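Local coordinates for thiaminase-I (Naegleria gruberi, PDB 4HCW), which is a member of the thiaminase I-like family and folds as an alpha/beta protein around a mixed central sheet, at residues Thr49-Tyr54 against Asp64-Asp69; Pro115-Ser120 against Tyr261-Ala266. One frame throughout, in Å; residues are numbered along the deposited sequence.

Contact 1: Thr49-Tyr54 against Asp64-Asp69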
loop_
_atom_site.group_PDB
_atom_site.type_symbol
_atom_site.label_atom_id
_atom_site.label_comp_id
_atom_site.label_asym_id
_atom_site.label_seq_id
_atom_site.Cartn_x
_atom_site.Cartn_y
_atom_site.Cartn_z
ATOM N N THR A 49 12.841 14.616 -3.507
ATOM C CA THR A 49 11.563 15.281 -3.726
ATOM C C THR A 49 10.423 14.270 -3.696
ATOM O O THR A 49 10.650 13.062 -3.787
ATOM C CB THR A 49 11.532 16.038 -5.068
ATOM O OG1 THR A 49 11.937 15.159 -6.125
ATOM C CG2 THR A 49 12.464 17.239 -5.027
ATOM N N GLU A 50 9.198 14.768 -3.567
ATOM C CA GLU A 50 8.024 13.907 -3.518
ATOM C C GLU A 50 7.555 13.534 -4.922
ATOM O O GLU A 50 7.297 14.404 -5.753
ATOM C CB GLU A 50 6.895 14.590 -2.742
ATOM C CG GLU A 50 7.270 14.965 -1.316
ATOM C CD GLU A 50 6.155 15.692 -0.589
ATOM O OE1 GLU A 50 6.390 16.157 0.546
ATOM O OE2 GLU A 50 5.045 15.798 -1.151
ATOM N N PHE A 51 7.451 12.234 -5.179
ATOM C CA PHE A 51 7.012 11.737 -6.478
ATOM C C PHE A 51 5.612 11.139 -6.395
ATOM O O PHE A 51 5.427 10.037 -5.879
ATOM C CB PHE A 51 7.997 10.697 -7.012
ATOM C CG PHE A 51 7.567 10.054 -8.300
ATOM C CD1 PHE A 51 7.641 10.748 -9.496
ATOM C CD2 PHE A 51 7.099 8.749 -8.317
ATOM C CE1 PHE A 51 7.250 10.156 -10.683
ATOM C CE2 PHE A 51 6.707 8.153 -9.500
ATOM C CZ PHE A 51 6.783 8.857 -10.685
ATOM N N ASP A 52 4.631 11.874 -6.908
ATOM C CA ASP A 52 3.245 11.423 -6.892
ATOM C C ASP A 52 2.987 10.435 -8.023
ATOM O O ASP A 52 2.730 10.833 -9.159
ATOM C CB ASP A 52 2.297 12.617 -7.020
ATOM C CG ASP A 52 0.871 12.274 -6.635
ATOM O OD1 ASP A 52 0.556 11.072 -6.499
ATOM O OD2 ASP A 52 0.061 13.209 -6.466
ATOM N N CYS A 53 3.043 9.145 -7.705
ATOM C CA CYS A 53 2.799 8.102 -8.695
ATOM C C CYS A 53 1.317 8.012 -9.049
ATOM O O CYS A 53 0.937 7.324 -9.994
ATOM C CB CYS A 53 3.300 6.747 -8.189
ATOM S SG CYS A 53 2.397 6.101 -6.763
ATOM N N TYR A 54 0.484 8.708 -8.282
ATOM C CA TYR A 54 -0.949 8.730 -8.546
ATOM C C TYR A 54 -1.324 9.930 -9.409
ATOM O O TYR A 54 -2.470 10.378 -9.415
ATOM C CB TYR A 54 -1.745 8.709 -7.239
ATOM C CG TYR A 54 -1.464 7.479 -6.404
ATOM C CD1 TYR A 54 -1.881 6.223 -6.824
ATOM C CD2 TYR A 54 -0.772 7.572 -5.204
ATOM C CE1 TYR A 54 -1.619 5.093 -6.070
ATOM C CE2 TYR A 54 -0.507 6.448 -4.443
ATOM C CZ TYR A 54 -0.933 5.212 -4.882
ATOM O OH TYR A 54 -0.672 4.091 -4.128
ATOM N N ASP A 64 15.590 10.204 -11.684
ATOM C CA ASP A 64 16.655 9.206 -11.737
ATOM C C ASP A 64 16.238 7.937 -11.008
ATOM O O ASP A 64 16.333 6.834 -11.546
ATOM C CB ASP A 64 17.944 9.759 -11.126
ATOM C CG ASP A 64 18.589 10.826 -11.986
ATOM O OD1 ASP A 64 18.515 10.714 -13.228
ATOM O OD2 ASP A 64 19.171 11.776 -11.421
ATOM N N VAL A 65 15.775 8.105 -9.774
ATOM C CA VAL A 65 15.255 6.998 -8.983
ATOM C C VAL A 65 13.969 7.435 -8.289
ATOM O O VAL A 65 13.921 8.493 -7.661
ATOM C CB VAL A 65 16.293 6.498 -7.955
ATOM C CG1 VAL A 65 17.146 7.651 -7.456
ATOM C CG2 VAL A 65 15.612 5.774 -6.799
ATOM N N PHE A 66 12.925 6.623 -8.418
ATOM C CA PHE A 66 11.606 6.990 -7.917
ATOM C C PHE A 66 10.923 5.836 -7.191
ATOM O O PHE A 66 11.205 4.667 -7.455
ATOM C CB PHE A 66 10.723 7.467 -9.073
ATOM C CG PHE A 66 10.655 6.498 -10.221
ATOM C CD1 PHE A 66 9.711 5.485 -10.235
ATOM C CD2 PHE A 66 11.538 6.599 -11.284
ATOM C CE1 PHE A 66 9.649 4.591 -11.285
ATOM C CE2 PHE A 66 11.481 5.708 -12.338
ATOM C CZ PHE A 66 10.534 4.702 -12.338
ATOM N N SER A 67 10.021 6.177 -6.277
ATOM C CA SER A 67 9.207 5.180 -5.595
ATOM C C SER A 67 7.780 5.237 -6.122
ATOM O O SER A 67 7.121 6.273 -6.042
ATOM C CB SER A 67 9.221 5.412 -4.083
ATOM O OG SER A 67 8.465 4.420 -3.410
ATOM N N THR A 68 7.308 4.121 -6.668
ATOM C CA THR A 68 5.968 4.066 -7.239
ATOM C C THR A 68 5.182 2.867 -6.731
ATOM O O THR A 68 5.758 1.850 -6.346
ATOM C CB THR A 68 6.014 4.000 -8.775
ATOM O OG1 THR A 68 4.690 3.795 -9.284
ATOM C CG2 THR A 68 6.906 2.854 -9.233
ATOM N N ASP A 69 3.860 2.998 -6.727
ATOM C CA ASP A 69 2.987 1.881 -6.401
ATOM C C ASP A 69 3.128 0.840 -7.503
ATOM O O ASP A 69 3.200 1.181 -8.683
ATOM C CB ASP A 69 1.536 2.355 -6.295
ATOM C CG ASP A 69 0.627 1.329 -5.637
ATOM O OD1 ASP A 69 0.872 0.112 -5.788
ATOM O OD2 ASP A 69 -0.343 1.744 -4.968
#

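Contact 2: Pro115-Ser120 against Tyr261-Ala266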
loop_
_atom_site.group_PDB
_atom_site.type_symbol
_atom_site.label_atom_id
_atom_site.label_comp_id
_atom_site.label_asym_id
_atom_site.label_seq_id
_atom_site.Cartn_x
_atom_site.Cartn_y
_atom_site.Cartn_z
ATOM N N PRO A 115 11.538 -3.357 -3.625
ATOM C CA PRO A 115 10.350 -3.176 -2.786
ATOM C C PRO A 115 10.662 -2.349 -1.541
ATOM O O PRO A 115 11.616 -2.655 -0.827
ATOM C CB PRO A 115 9.985 -4.608 -2.390
ATOM C CG PRO A 115 10.548 -5.452 -3.478
ATOM C CD PRO A 115 11.826 -4.780 -3.873
ATOM N N GLN A 116 9.866 -1.314 -1.292
ATOM C CA GLN A 116 10.104 -0.419 -0.164
ATOM C C GLN A 116 9.037 -0.545 0.917
ATOM O O GLN A 116 9.339 -0.866 2.066
ATOM C CB GLN A 116 10.192 1.033 -0.636
ATOM C CG GLN A 116 10.365 2.035 0.494
ATOM C CD GLN A 116 10.560 3.453 -0.002
ATOM O OE1 GLN A 116 10.317 3.755 -1.170
ATOM N NE2 GLN A 116 11.005 4.333 0.886
ATOM N N TYR A 117 7.788 -0.286 0.543
ATOM C CA TYR A 117 6.688 -0.298 1.500
ATOM C C TYR A 117 5.693 -1.416 1.213
ATOM O O TYR A 117 5.509 -1.823 0.066
ATOM C CB TYR A 117 5.964 1.050 1.496
ATOM C CG TYR A 117 6.826 2.213 1.932
ATOM C CD1 TYR A 117 7.709 2.088 2.996
ATOM C CD2 TYR A 117 6.760 3.435 1.276
ATOM C CE1 TYR A 117 8.500 3.149 3.398
ATOM C CE2 TYR A 117 7.547 4.501 1.669
ATOM C CZ TYR A 117 8.414 4.354 2.731
ATOM O OH TYR A 117 9.200 5.413 3.126
ATOM N N LEU A 118 5.056 -1.909 2.269
ATOM C CA LEU A 118 4.006 -2.910 2.145
ATOM C C LEU A 118 2.727 -2.339 2.739
ATOM O O LEU A 118 2.724 -1.856 3.870
ATOM C CB LEU A 118 4.400 -4.194 2.874
ATOM C CG LEU A 118 4.163 -5.513 2.134
ATOM C CD1 LEU A 118 4.542 -6.693 3.014
ATOM C CD2 LEU A 118 2.722 -5.630 1.663
ATOM N N CYS A 119 1.640 -2.391 1.975
ATOM C CA CYS A 119 0.394 -1.764 2.396
ATOM C C CYS A 119 -0.814 -2.643 2.079
ATOM O O CYS A 119 -0.792 -3.414 1.120
ATOM C CB CYS A 119 0.247 -0.399 1.722
ATOM S SG CYS A 119 -0.840 0.749 2.583
ATOM N N SER A 120 -1.862 -2.518 2.888
ATOM C CA SER A 120 -3.091 -3.285 2.698
ATOM C C SER A 120 -4.228 -2.737 3.557
ATOM O O SER A 120 -3.992 -2.009 4.520
ATOM C CB SER A 120 -2.863 -4.762 3.031
ATOM O OG SER A 120 -4.072 -5.497 2.947
ATOM N N TYR A 261 -0.868 -3.884 -1.216
ATOM C CA TYR A 261 -0.199 -2.935 -2.094
ATOM C C TYR A 261 1.280 -2.873 -1.729
ATOM O O TYR A 261 1.639 -2.968 -0.555
ATOM C CB TYR A 261 -0.816 -1.542 -1.958
ATOM C CG TYR A 261 -2.304 -1.481 -2.224
ATOM C CD1 TYR A 261 -2.796 -1.411 -3.521
ATOM C CD2 TYR A 261 -3.216 -1.475 -1.176
ATOM C CE1 TYR A 261 -4.155 -1.348 -3.767
ATOM C CE2 TYR A 261 -4.577 -1.413 -1.413
ATOM C CZ TYR A 261 -5.041 -1.350 -2.709
ATOM O OH TYR A 261 -6.395 -1.287 -2.950
ATOM N N THR A 262 2.138 -2.718 -2.731
ATOM C CA THR A 262 3.570 -2.581 -2.485
ATOM C C THR A 262 4.151 -1.379 -3.217
ATOM O O THR A 262 3.980 -1.233 -4.427
ATOM C CB THR A 262 4.356 -3.840 -2.906
ATOM O OG1 THR A 262 4.220 -4.042 -4.317
ATOM C CG2 THR A 262 3.852 -5.069 -2.163
ATOM N N ASP A 263 4.837 -0.515 -2.474
ATOM C CA ASP A 263 5.554 0.603 -3.069
ATOM C C ASP A 263 6.964 0.155 -3.425
ATOM O O ASP A 263 7.652 -0.462 -2.612
ATOM C CB ASP A 263 5.590 1.793 -2.111
ATOM C CG ASP A 263 4.214 2.374 -1.856
ATOM O OD1 ASP A 263 3.403 2.418 -2.805
ATOM O OD2 ASP A 263 3.941 2.783 -0.708
ATOM N N VAL A 264 7.391 0.464 -4.645
ATOM C CA VAL A 264 8.656 -0.048 -5.157
ATOM C C VAL A 264 9.610 1.058 -5.609
ATOM O O VAL A 264 9.240 1.932 -6.393
ATOM C CB VAL A 264 8.420 -1.028 -6.325
ATOM C CG1 VAL A 264 9.730 -1.389 -6.996
ATOM C CG2 VAL A 264 7.704 -2.278 -5.832
ATOM N N LEU A 265 10.838 1.009 -5.099
ATOM C CA LEU A 265 11.896 1.912 -5.538
ATOM C C LEU A 265 12.510 1.406 -6.837
ATOM O O LEU A 265 13.019 0.288 -6.899
ATOM C CB LEU A 265 12.981 2.026 -4.467
ATOM C CG LEU A 265 12.674 2.909 -3.257
ATOM C CD1 LEU A 265 13.653 2.629 -2.130
ATOM C CD2 LEU A 265 12.721 4.375 -3.654
ATOM N N ALA A 266 12.458 2.232 -7.876
ATOM C CA ALA A 266 13.013 1.860 -9.171
ATOM C C ALA A 266 13.863 2.988 -9.741
ATOM O O ALA A 266 13.701 4.148 -9.365
ATOM C CB ALA A 266 11.900 1.491 -10.138
#

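Contact 1: Thr49-Tyr54 against Asp64-Asp69
F51, C53 and Y54, which open the connection of a beta-alpha-beta crossover from strand 44-50, pack on strand 65-69, the strand it leads to. Helix 56-60 lies in the connection, and strand 8-13 sits between the two strands in the mixed sheet, parallel to both.

F51 carries the apolar part. A first torsion of 176° swings the F51 ring away from its own N, to lie alongside F66, and it receives F66 CB over one face, a CH-pi contact 4.1 Å from the centroid of the F51 ring. The two rings themselves meet obliquely, with planes at 43°. At the edge, F51 CD2 has S67 O in the ring plane at 3.4 Å.

Next, C53 CB rests on T68 OG1, 3.4 Å away, while C53 SG accepts a nearly straight hydrogen bond from D69 N at 3.4 Å. That sulfur also lies over the centre of the neighbouring Y54 ring. D52 OD1 holds the loop in an Asx turn by accepting from Y54 N at 3.0 Å, and F159 and Y16 each meet the Y54 ring edge-to-face. D69 is gripped at both oxygens: I71 N takes OD1, and Y54 OH donates to the anti lone pair of D69 OD2 at 2.5 Å, the carboxylate standing 85° from the tyrosine ring.

Contact 2: Pro115-Ser120 against Tyr261-Ala266
P115 packs its CA against V264 CG2 at 4.1 Å, a non-hydrogen-bonded antiparallel pair whose side chains share a face of the sheet with L118 and T262. Helix 99-105 lies on that face, touching both P115 and L118.

Q116 breaks the regular pattern. Its N donates to D263 O at 2.7 Å, and Y117 N reaches the same carbonyl at 3.2 Å, so one oxygen serves two successive amides. This is a classic beta bulge, inserted where strand 110-125 pairs with strand 260-267 in the mixed sheet. The Q116 side chain is extended, with CG opposite its backbone N (chi1 177°), and carries OE1 across L265 to within 3.3 Å of L265 CG. The oxygen is also hydrogen-bonded to S67 OG, while L265 and Q116 both touch helix 275-288. Q116 CG in turn sits over the centre of one face of the Y117 ring.

Y117 pairs with D263 on the other face of the sheet, and its O accepts from D263 N at 2.9 Å. D263 OD2 comes to the edge of the Y117 ring, in its plane and 3.5 Å from Y117 CD2; carboxylate and ring are turned 83° against each other. L118 follows beside T262, the two pointing the same way with L118 CD2 and T262 CG2 4.0 Å apart. C119 N donates to Y261 O at 2.6 Å, and the CB atoms of C119 and Y261 touch on the face shared with Y117 and D263. Beyond it, S120 sets its CA obliquely against the Y261 ring and hydrogen-bonds through OG to Y259 O.

Overall arrangement
Contacts 1 and 2 lie in one mixed sheet, their centres about 11 Å apart. Strand 65-69 of contact 1 runs antiparallel beside strand 260-267 of contact 2, probably joined by hydrogen bonds from V264 N to T68 O (2.7 Å) and from F66 N to A266 O (2.8 Å). Through this part of the sheet the strands run 44-50, 8-13, 65-69, 260-267, 110-125. Along the chain, contact 1 closes before contact 2 opens, and contact 2 spans 140 intervening residues. The centre of contact 2 is about 6 Å and that of contact 1 about 14 Å from the chain centre, so the late strand 260-267 returns to the middle, joining the early parallel strands to strand 110-125.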